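Local atomic coordinates of migration inhibitory factor (Trichinella spiralis, PDB entry 1HFO), a protein that belongs to the macrophage migration inhibitory factor family of small trimeric alpha/beta proteins, cytokine homologues found here in a parasitic nematode. Residues F49-S63 with I89-L101. Sequence-based numbering, arbitrary orientation.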
ATOM      1  N   PHE A  49      -0.932 -13.082 -10.923  1.00 27.26           N
ATOM      2  CA  PHE A  49       0.444 -12.812 -11.258  1.00 26.91           C
ATOM      3  C   PHE A  49       0.746 -13.581 -12.539  1.00 30.35           C
ATOM      4  O   PHE A  49       0.506 -14.789 -12.615  1.00 29.57           O
ATOM      5  CB  PHE A  49       1.340 -13.257 -10.099  1.00 25.54           C
ATOM      6  CG  PHE A  49       2.747 -12.760 -10.195  1.00 26.41           C
ATOM      7  CD1 PHE A  49       3.583 -13.197 -11.206  1.00 25.67           C
ATOM      8  CD2 PHE A  49       3.237 -11.840  -9.269  1.00 23.94           C
ATOM      9  CE1 PHE A  49       4.891 -12.730 -11.308  1.00 25.94           C
ATOM     10  CE2 PHE A  49       4.530 -11.373  -9.358  1.00 26.59           C
ATOM     11  CZ  PHE A  49       5.367 -11.815 -10.381  1.00 28.86           C
ATOM     12  N   GLY A  50       1.243 -12.873 -13.554  1.00 29.15           N
ATOM     13  CA  GLY A  50       1.555 -13.522 -14.812  1.00 29.81           C
ATOM     14  C   GLY A  50       0.332 -14.176 -15.424  1.00 30.91           C
ATOM     15  O   GLY A  50       0.440 -15.176 -16.137  1.00 34.46           O
ATOM     16  N   GLY A  51      -0.841 -13.630 -15.133  1.00 31.97           N
ATOM     17  CA  GLY A  51      -2.062 -14.188 -15.686  1.00 35.57           C
ATOM     18  C   GLY A  51      -2.628 -15.427 -15.010  1.00 35.89           C
ATOM     19  O   GLY A  51      -3.426 -16.148 -15.607  1.00 37.22           O
ATOM     20  N   SER A  52      -2.228 -15.689 -13.773  1.00 35.20           N
ATOM     21  CA  SER A  52      -2.746 -16.844 -13.049  1.00 37.20           C
ATOM     22  C   SER A  52      -2.962 -16.494 -11.591  1.00 38.58           C
ATOM     23  O   SER A  52      -2.242 -15.671 -11.019  1.00 38.07           O
ATOM     24  CB  SER A  52      -1.800 -18.038 -13.167  1.00 38.36           C
ATOM     25  OG  SER A  52      -0.473 -17.695 -12.829  1.00 42.09           O
ATOM     26  N   THR A  53      -3.975 -17.118 -11.004  1.00 35.83           N
ATOM     27  CA  THR A  53      -4.324 -16.882  -9.619  1.00 35.01           C
ATOM     28  C   THR A  53      -3.620 -17.856  -8.673  1.00 30.65           C
ATOM     29  O   THR A  53      -4.045 -18.030  -7.537  1.00 35.31           O
ATOM     30  CB  THR A  53      -5.847 -16.998  -9.426  1.00 37.69           C
ATOM     31  OG1 THR A  53      -6.203 -16.551  -8.116  1.00 44.65           O
ATOM     32  CG2 THR A  53      -6.299 -18.436  -9.594  1.00 38.17           C
ATOM     33  N   ASN A  54      -2.546 -18.491  -9.134  1.00 30.31           N
ATOM     34  CA  ASN A  54      -1.814 -19.419  -8.276  1.00 28.28           C
ATOM     35  C   ASN A  54      -1.048 -18.600  -7.244  1.00 29.02           C
ATOM     36  O   ASN A  54      -0.803 -17.417  -7.461  1.00 27.53           O
ATOM     37  CB  ASN A  54      -0.842 -20.272  -9.091  1.00 31.86           C
ATOM     38  CG  ASN A  54      -1.554 -21.337  -9.911  1.00 30.57           C
ATOM     39  OD1 ASN A  54      -2.575 -21.870  -9.484  1.00 36.39           O
ATOM     40  ND2 ASN A  54      -1.011 -21.661 -11.079  1.00 36.14           N
ATOM     41  N   PRO A  55      -0.661 -19.223  -6.114  1.00 26.17           N
ATOM     42  CA  PRO A  55       0.079 -18.531  -5.057  1.00 25.40           C
ATOM     43  C   PRO A  55       1.101 -17.507  -5.556  1.00 26.91           C
ATOM     44  O   PRO A  55       2.023 -17.828  -6.310  1.00 24.24           O
ATOM     45  CB  PRO A  55       0.728 -19.682  -4.292  1.00 30.00           C
ATOM     46  CG  PRO A  55      -0.350 -20.720  -4.342  1.00 29.41           C
ATOM     47  CD  PRO A  55      -0.818 -20.654  -5.786  1.00 28.36           C
ATOM     48  N   ALA A  56       0.938 -16.273  -5.085  1.00 24.69           N
ATOM     49  CA  ALA A  56       1.790 -15.154  -5.457  1.00 25.14           C
ATOM     50  C   ALA A  56       1.649 -14.093  -4.376  1.00 21.71           C
ATOM     51  O   ALA A  56       0.769 -14.193  -3.525  1.00 22.49           O
ATOM     52  CB  ALA A  56       1.330 -14.570  -6.790  1.00 25.59           C
ATOM     53  N   ALA A  57       2.495 -13.069  -4.457  1.00 24.04           N
ATOM     54  CA  ALA A  57       2.462 -11.949  -3.516  1.00 23.45           C
ATOM     55  C   ALA A  57       3.305 -10.784  -4.018  1.00 22.76           C
ATOM     56  O   ALA A  57       4.164 -10.943  -4.872  1.00 22.24           O
ATOM     57  CB  ALA A  57       2.976 -12.402  -2.135  1.00 22.48           C
ATOM     58  N   PHE A  58       3.043  -9.593  -3.486  1.00 20.22           N
ATOM     59  CA  PHE A  58       3.850  -8.438  -3.836  1.00 20.63           C
ATOM     60  C   PHE A  58       3.814  -7.637  -2.549  1.00 14.95           C
ATOM     61  O   PHE A  58       2.820  -7.686  -1.807  1.00 17.95           O
ATOM     62  CB  PHE A  58       3.241  -7.649  -5.009  1.00 21.35           C
ATOM     63  CG  PHE A  58       1.987  -6.896  -4.661  1.00 21.45           C
ATOM     64  CD1 PHE A  58       2.060  -5.582  -4.208  1.00 26.49           C
ATOM     65  CD2 PHE A  58       0.738  -7.477  -4.825  1.00 26.07           C
ATOM     66  CE1 PHE A  58       0.898  -4.858  -3.928  1.00 21.84           C
ATOM     67  CE2 PHE A  58      -0.436  -6.757  -4.546  1.00 26.83           C
ATOM     68  CZ  PHE A  58      -0.351  -5.448  -4.098  1.00 26.56           C
ATOM     69  N   GLY A  59       4.905  -6.941  -2.277  1.00 17.44           N
ATOM     70  CA  GLY A  59       4.947  -6.164  -1.053  1.00 18.16           C
ATOM     71  C   GLY A  59       6.000  -5.097  -1.103  1.00 20.02           C
ATOM     72  O   GLY A  59       6.638  -4.869  -2.127  1.00 19.54           O
ATOM     73  N   THR A  60       6.216  -4.461   0.036  1.00 18.22           N
ATOM     74  CA  THR A  60       7.176  -3.382   0.116  1.00 18.34           C
ATOM     75  C   THR A  60       7.980  -3.507   1.386  1.00 13.44           C
ATOM     76  O   THR A  60       7.445  -3.937   2.389  1.00 17.98           O
ATOM     77  CB  THR A  60       6.415  -2.028   0.161  1.00 17.06           C
ATOM     78  OG1 THR A  60       5.606  -1.895  -1.017  1.00 26.14           O
ATOM     79  CG2 THR A  60       7.375  -0.846   0.251  1.00 20.14           C
ATOM     80  N   LEU A  61       9.259  -3.173   1.327  1.00 17.95           N
ATOM     81  CA  LEU A  61      10.096  -3.131   2.517  1.00 18.59           C
ATOM     82  C   LEU A  61      10.603  -1.695   2.569  1.00 17.47           C
ATOM     83  O   LEU A  61      11.372  -1.276   1.703  1.00 18.20           O
ATOM     84  CB  LEU A  61      11.289  -4.092   2.419  1.00 21.10           C
ATOM     85  CG  LEU A  61      12.251  -3.905   3.597  1.00 22.64           C
ATOM     86  CD1 LEU A  61      11.545  -4.431   4.832  1.00 18.27           C
ATOM     87  CD2 LEU A  61      13.573  -4.619   3.384  1.00 24.37           C
ATOM     88  N   MET A  62      10.166  -0.917   3.561  1.00 17.21           N
ATOM     89  CA  MET A  62      10.631   0.462   3.654  1.00 15.95           C
ATOM     90  C   MET A  62      11.389   0.676   4.958  1.00 18.51           C
ATOM     91  O   MET A  62      11.078   0.062   5.979  1.00 19.72           O
ATOM     92  CB  MET A  62       9.459   1.440   3.550  1.00 19.43           C
ATOM     93  CG  MET A  62       8.358   1.223   4.542  1.00 22.03           C
ATOM     94  SD  MET A  62       6.990   2.393   4.211  1.00 28.76           S
ATOM     95  CE  MET A  62       5.726   1.304   3.594  1.00 27.10           C
ATOM     96  N   SER A  63      12.393   1.540   4.910  1.00 15.72           N
ATOM     97  CA  SER A  63      13.205   1.818   6.090  1.00 14.92           C
ATOM     98  C   SER A  63      14.021   3.083   5.935  1.00 16.29           C
ATOM     99  O   SER A  63      14.395   3.461   4.818  1.00 15.83           O
ATOM    100  CB  SER A  63      14.150   0.631   6.342  1.00 17.46           C
ATOM    101  OG  SER A  63      14.973   0.855   7.464  1.00 25.50           O
ATOM    102  N   ILE A  89       5.351 -19.814  -1.500  1.00 27.02           N
ATOM    103  CA  ILE A  89       5.138 -19.113  -2.770  1.00 28.00           C
ATOM    104  C   ILE A  89       6.396 -19.122  -3.635  1.00 24.67           C
ATOM    105  O   ILE A  89       7.497 -18.854  -3.155  1.00 25.08           O
ATOM    106  CB  ILE A  89       4.727 -17.632  -2.537  1.00 24.83           C
ATOM    107  CG1 ILE A  89       3.502 -17.547  -1.625  1.00 27.15           C
ATOM    108  CG2 ILE A  89       4.397 -16.972  -3.874  1.00 24.79           C
ATOM    109  CD1 ILE A  89       3.094 -16.096  -1.292  1.00 25.03           C
ATOM    110  N   PRO A  90       6.252 -19.443  -4.937  1.00 27.56           N
ATOM    111  CA  PRO A  90       7.392 -19.478  -5.855  1.00 27.05           C
ATOM    112  C   PRO A  90       8.068 -18.108  -5.943  1.00 27.84           C
ATOM    113  O   PRO A  90       7.393 -17.082  -6.006  1.00 27.50           O
ATOM    114  CB  PRO A  90       6.757 -19.877  -7.188  1.00 29.36           C
ATOM    115  CG  PRO A  90       5.545 -20.655  -6.782  1.00 28.86           C
ATOM    116  CD  PRO A  90       5.015 -19.886  -5.606  1.00 28.93           C
ATOM    117  N   LYS A  91       9.394 -18.103  -5.968  1.00 27.23           N
ATOM    118  CA  LYS A  91      10.152 -16.861  -6.035  1.00 29.81           C
ATOM    119  C   LYS A  91       9.892 -16.021  -7.281  1.00 32.12           C
ATOM    120  O   LYS A  91      10.091 -14.805  -7.255  1.00 30.77           O
ATOM    121  CB  LYS A  91      11.642 -17.153  -5.909  1.00 24.56           C
ATOM    122  CG  LYS A  91      12.001 -17.858  -4.621  1.00 28.73           C
ATOM    123  CD  LYS A  91      13.492 -18.021  -4.493  1.00 31.18           C
ATOM    124  CE  LYS A  91      13.852 -18.705  -3.182  1.00 31.19           C
ATOM    125  NZ  LYS A  91      15.318 -18.930  -3.120  1.00 34.12           N
ATOM    126  N   ASN A  92       9.462 -16.649  -8.374  1.00 29.58           N
ATOM    127  CA  ASN A  92       9.170 -15.882  -9.581  1.00 29.03           C
ATOM    128  C   ASN A  92       7.736 -15.370  -9.600  1.00 28.61           C
ATOM    129  O   ASN A  92       7.281 -14.845 -10.618  1.00 29.87           O
ATOM    130  CB  ASN A  92       9.443 -16.693 -10.863  1.00 31.50           C
ATOM    131  CG  ASN A  92       8.693 -18.021 -10.919  1.00 30.92           C
ATOM    132  OD1 ASN A  92       7.713 -18.252 -10.209  1.00 29.63           O
ATOM    133  ND2 ASN A  92       9.157 -18.904 -11.801  1.00 35.40           N
ATOM    134  N   ARG A  93       7.029 -15.523  -8.477  1.00 26.84           N
ATOM    135  CA  ARG A  93       5.660 -15.049  -8.363  1.00 23.61           C
ATOM    136  C   ARG A  93       5.525 -14.070  -7.206  1.00 18.20           C
ATOM    137  O   ARG A  93       4.481 -13.984  -6.584  1.00 19.42           O
ATOM    138  CB  ARG A  93       4.684 -16.204  -8.178  1.00 23.59           C
ATOM    139  CG  ARG A  93       4.562 -17.069  -9.437  1.00 26.13           C
ATOM    140  CD  ARG A  93       3.543 -18.167  -9.253  1.00 25.64           C
ATOM    141  NE  ARG A  93       2.171 -17.680  -9.209  1.00 26.94           N
ATOM    142  CZ  ARG A  93       1.539 -17.118 -10.236  1.00 27.74           C
ATOM    143  NH1 ARG A  93       2.163 -16.968 -11.405  1.00 25.90           N
ATOM    144  NH2 ARG A  93       0.281 -16.713 -10.095  1.00 24.22           N
ATOM    145  N   MET A  94       6.606 -13.345  -6.945  1.00 23.75           N
ATOM    146  CA  MET A  94       6.618 -12.337  -5.882  1.00 24.09           C
ATOM    147  C   MET A  94       7.444 -11.116  -6.259  1.00 20.76           C
ATOM    148  O   MET A  94       8.511 -11.222  -6.864  1.00 19.73           O
ATOM    149  CB  MET A  94       7.187 -12.916  -4.584  1.00 25.20           C
ATOM    150  CG  MET A  94       6.319 -13.954  -3.930  1.00 22.37           C
ATOM    151  SD  MET A  94       6.988 -14.384  -2.308  1.00 23.07           S
ATOM    152  CE  MET A  94       8.425 -15.293  -2.760  1.00 27.15           C
ATOM    153  N   TYR A  95       6.936  -9.939  -5.894  1.00 18.37           N
ATOM    154  CA  TYR A  95       7.659  -8.705  -6.135  1.00 18.43           C
ATOM    155  C   TYR A  95       7.809  -8.012  -4.794  1.00 17.58           C
ATOM    156  O   TYR A  95       6.887  -8.038  -3.985  1.00 19.79           O
ATOM    157  CB  TYR A  95       6.870  -7.745  -7.021  1.00 21.82           C
ATOM    158  CG  TYR A  95       6.942  -8.007  -8.495  1.00 22.53           C
ATOM    159  CD1 TYR A  95       8.168  -8.120  -9.147  1.00 24.98           C
ATOM    160  CD2 TYR A  95       5.779  -8.074  -9.252  1.00 23.64           C
ATOM    161  CE1 TYR A  95       8.225  -8.295 -10.539  1.00 30.25           C
ATOM    162  CE2 TYR A  95       5.824  -8.245 -10.637  1.00 24.62           C
ATOM    163  CZ  TYR A  95       7.045  -8.354 -11.269  1.00 25.72           C
ATOM    164  OH  TYR A  95       7.077  -8.527 -12.641  1.00 31.46           O
ATOM    165  N   ILE A  96       8.956  -7.387  -4.586  1.00 18.21           N
ATOM    166  CA  ILE A  96       9.175  -6.609  -3.375  1.00 19.42           C
ATOM    167  C   ILE A  96       9.749  -5.249  -3.775  1.00 21.84           C
ATOM    168  O   ILE A  96      10.778  -5.170  -4.445  1.00 20.05           O
ATOM    169  CB  ILE A  96      10.157  -7.289  -2.390  1.00 19.47           C
ATOM    170  CG1 ILE A  96       9.569  -8.614  -1.898  1.00 24.24           C
ATOM    171  CG2 ILE A  96      10.443  -6.326  -1.208  1.00 17.53           C
ATOM    172  CD1 ILE A  96       8.155  -8.525  -1.339  1.00 29.68           C
ATOM    173  N   HIS A  97       9.075  -4.178  -3.362  1.00 19.69           N
ATOM    174  CA  HIS A  97       9.554  -2.848  -3.659  1.00 18.38           C
ATOM    175  C   HIS A  97      10.353  -2.354  -2.465  1.00 16.65           C
ATOM    176  O   HIS A  97       9.822  -2.279  -1.348  1.00 19.20           O
ATOM    177  CB  HIS A  97       8.400  -1.871  -3.895  1.00 16.63           C
ATOM    178  CG  HIS A  97       8.860  -0.520  -4.356  1.00 18.68           C
ATOM    179  ND1 HIS A  97       8.094   0.618  -4.221  1.00 22.60           N
ATOM    180  CD2 HIS A  97      10.023  -0.124  -4.926  1.00 20.87           C
ATOM    181  CE1 HIS A  97       8.766   1.656  -4.688  1.00 19.36           C
ATOM    182  NE2 HIS A  97       9.939   1.234  -5.121  1.00 26.97           N
ATOM    183  N   PHE A  98      11.615  -2.028  -2.704  1.00 17.02           N
ATOM    184  CA  PHE A  98      12.507  -1.538  -1.660  1.00 20.22           C
ATOM    185  C   PHE A  98      12.484  -0.012  -1.645  1.00 20.43           C
ATOM    186  O   PHE A  98      12.737   0.649  -2.664  1.00 19.95           O
ATOM    187  CB  PHE A  98      13.927  -2.065  -1.901  1.00 21.85           C
ATOM    188  CG  PHE A  98      14.034  -3.568  -1.825  1.00 23.47           C
ATOM    189  CD1 PHE A  98      13.955  -4.225  -0.597  1.00 26.18           C
ATOM    190  CD2 PHE A  98      14.193  -4.332  -2.986  1.00 25.49           C
ATOM    191  CE1 PHE A  98      14.028  -5.619  -0.516  1.00 26.30           C
ATOM    192  CE2 PHE A  98      14.271  -5.729  -2.920  1.00 29.38           C
ATOM    193  CZ  PHE A  98      14.187  -6.377  -1.685  1.00 23.71           C
ATOM    194  N   VAL A  99      12.152   0.546  -0.484  1.00 19.50           N
ATOM    195  CA  VAL A  99      12.054   1.989  -0.337  1.00 18.19           C
ATOM    196  C   VAL A  99      12.926   2.561   0.763  1.00 19.13           C
ATOM    197  O   VAL A  99      12.794   2.179   1.925  1.00 21.37           O
ATOM    198  CB  VAL A  99      10.597   2.402  -0.040  1.00 22.39           C
ATOM    199  CG1 VAL A  99      10.499   3.912   0.025  1.00 21.84           C
ATOM    200  CG2 VAL A  99       9.655   1.825  -1.103  1.00 22.56           C
ATOM    201  N   ASN A 100      13.802   3.489   0.398  1.00 18.72           N
ATOM    202  CA  ASN A 100      14.686   4.153   1.349  1.00 21.88           C
ATOM    203  C   ASN A 100      13.963   5.444   1.744  1.00 21.54           C
ATOM    204  O   ASN A 100      13.811   6.350   0.925  1.00 22.11           O
ATOM    205  CB  ASN A 100      16.025   4.454   0.669  1.00 24.22           C
ATOM    206  CG  ASN A 100      16.969   5.273   1.538  1.00 29.38           C
ATOM    207  OD1 ASN A 100      16.858   5.292   2.766  1.00 31.21           O
ATOM    208  ND2 ASN A 100      17.929   5.941   0.892  1.00 30.26           N
ATOM    209  N   LEU A 101      13.492   5.504   2.986  1.00 18.19           N
ATOM    210  CA  LEU A 101      12.749   6.661   3.487  1.00 18.10           C
ATOM    211  C   LEU A 101      13.627   7.751   4.092  1.00 17.88           C
ATOM    212  O   LEU A 101      14.712   7.481   4.596  1.00 17.11           O
ATOM    213  CB  LEU A 101      11.765   6.197   4.571  1.00 17.35           C
ATOM    214  CG  LEU A 101      10.852   5.037   4.168  1.00 17.07           C
ATOM    215  CD1 LEU A 101      10.307   4.301   5.389  1.00 23.20           C
ATOM    216  CD2 LEU A 101       9.723   5.581   3.313  1.00 20.18           C
TER
HETATM  217  O   HOH W   1       5.709   0.456  -2.584  1.00 27.54           O
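R93, next to M94 of strand 94-100, reaches into the turn and loop 49-56, just ahead of strand 57-63. These two parallel strands and helix 69-87 between them form a beta-alpha-beta unit of the MIF fold. From CB outward, R93 meets loop atoms in succession: CB lies against A56 CB and the carbonyl of P55, and CG passes P55 O more loosely, at 4.1 Å, before CD closes on that oxygen at 3.3 Å. The chain then bends at chi3 (71°), which brings the guanidinium among the carbonyl groups of F49, S52, N54 and P55. NE donates to P55 O at 2.9 Å. NH2 gives its straightest bond to N54 O, 2.9 Å away at an N-H...O angle of 166°, and weak bonds to S52 O and F49 O. NH1 bonds F49 O at 3.0 Å, coming from above the carbonyl plane. S52 N donates to the same F49 O, closing the type I' turn F49-S52, and S52 OG adds a third donor. These carbonyl dipoles would probably help to stabilise the positive charge.

F49 packs back on the arginine: its CB sits over one guanidinium face, while R93 CA stands over the phenyl ring in a CH-pi contact, 3.7 Å from the centroid. Farther out, F49 CE2 meets Y95 CD2 at 3.5 Å, the two rings inclined by 36°. Y95 carries on into the trimer interface, its OH bonded to Y36 O of the second subunit.

From A57 N-R93 O to L101 N-S63 O, eight backbone hydrogen bonds alternate between the strands in parallel register. L61 and F98 lie on the helix-covered face, whereas T60 and H97 point together from the other, where one water, in the imidazole plane, bridges H97 ND1 and T60 OG1, 2.8 Å from the latter.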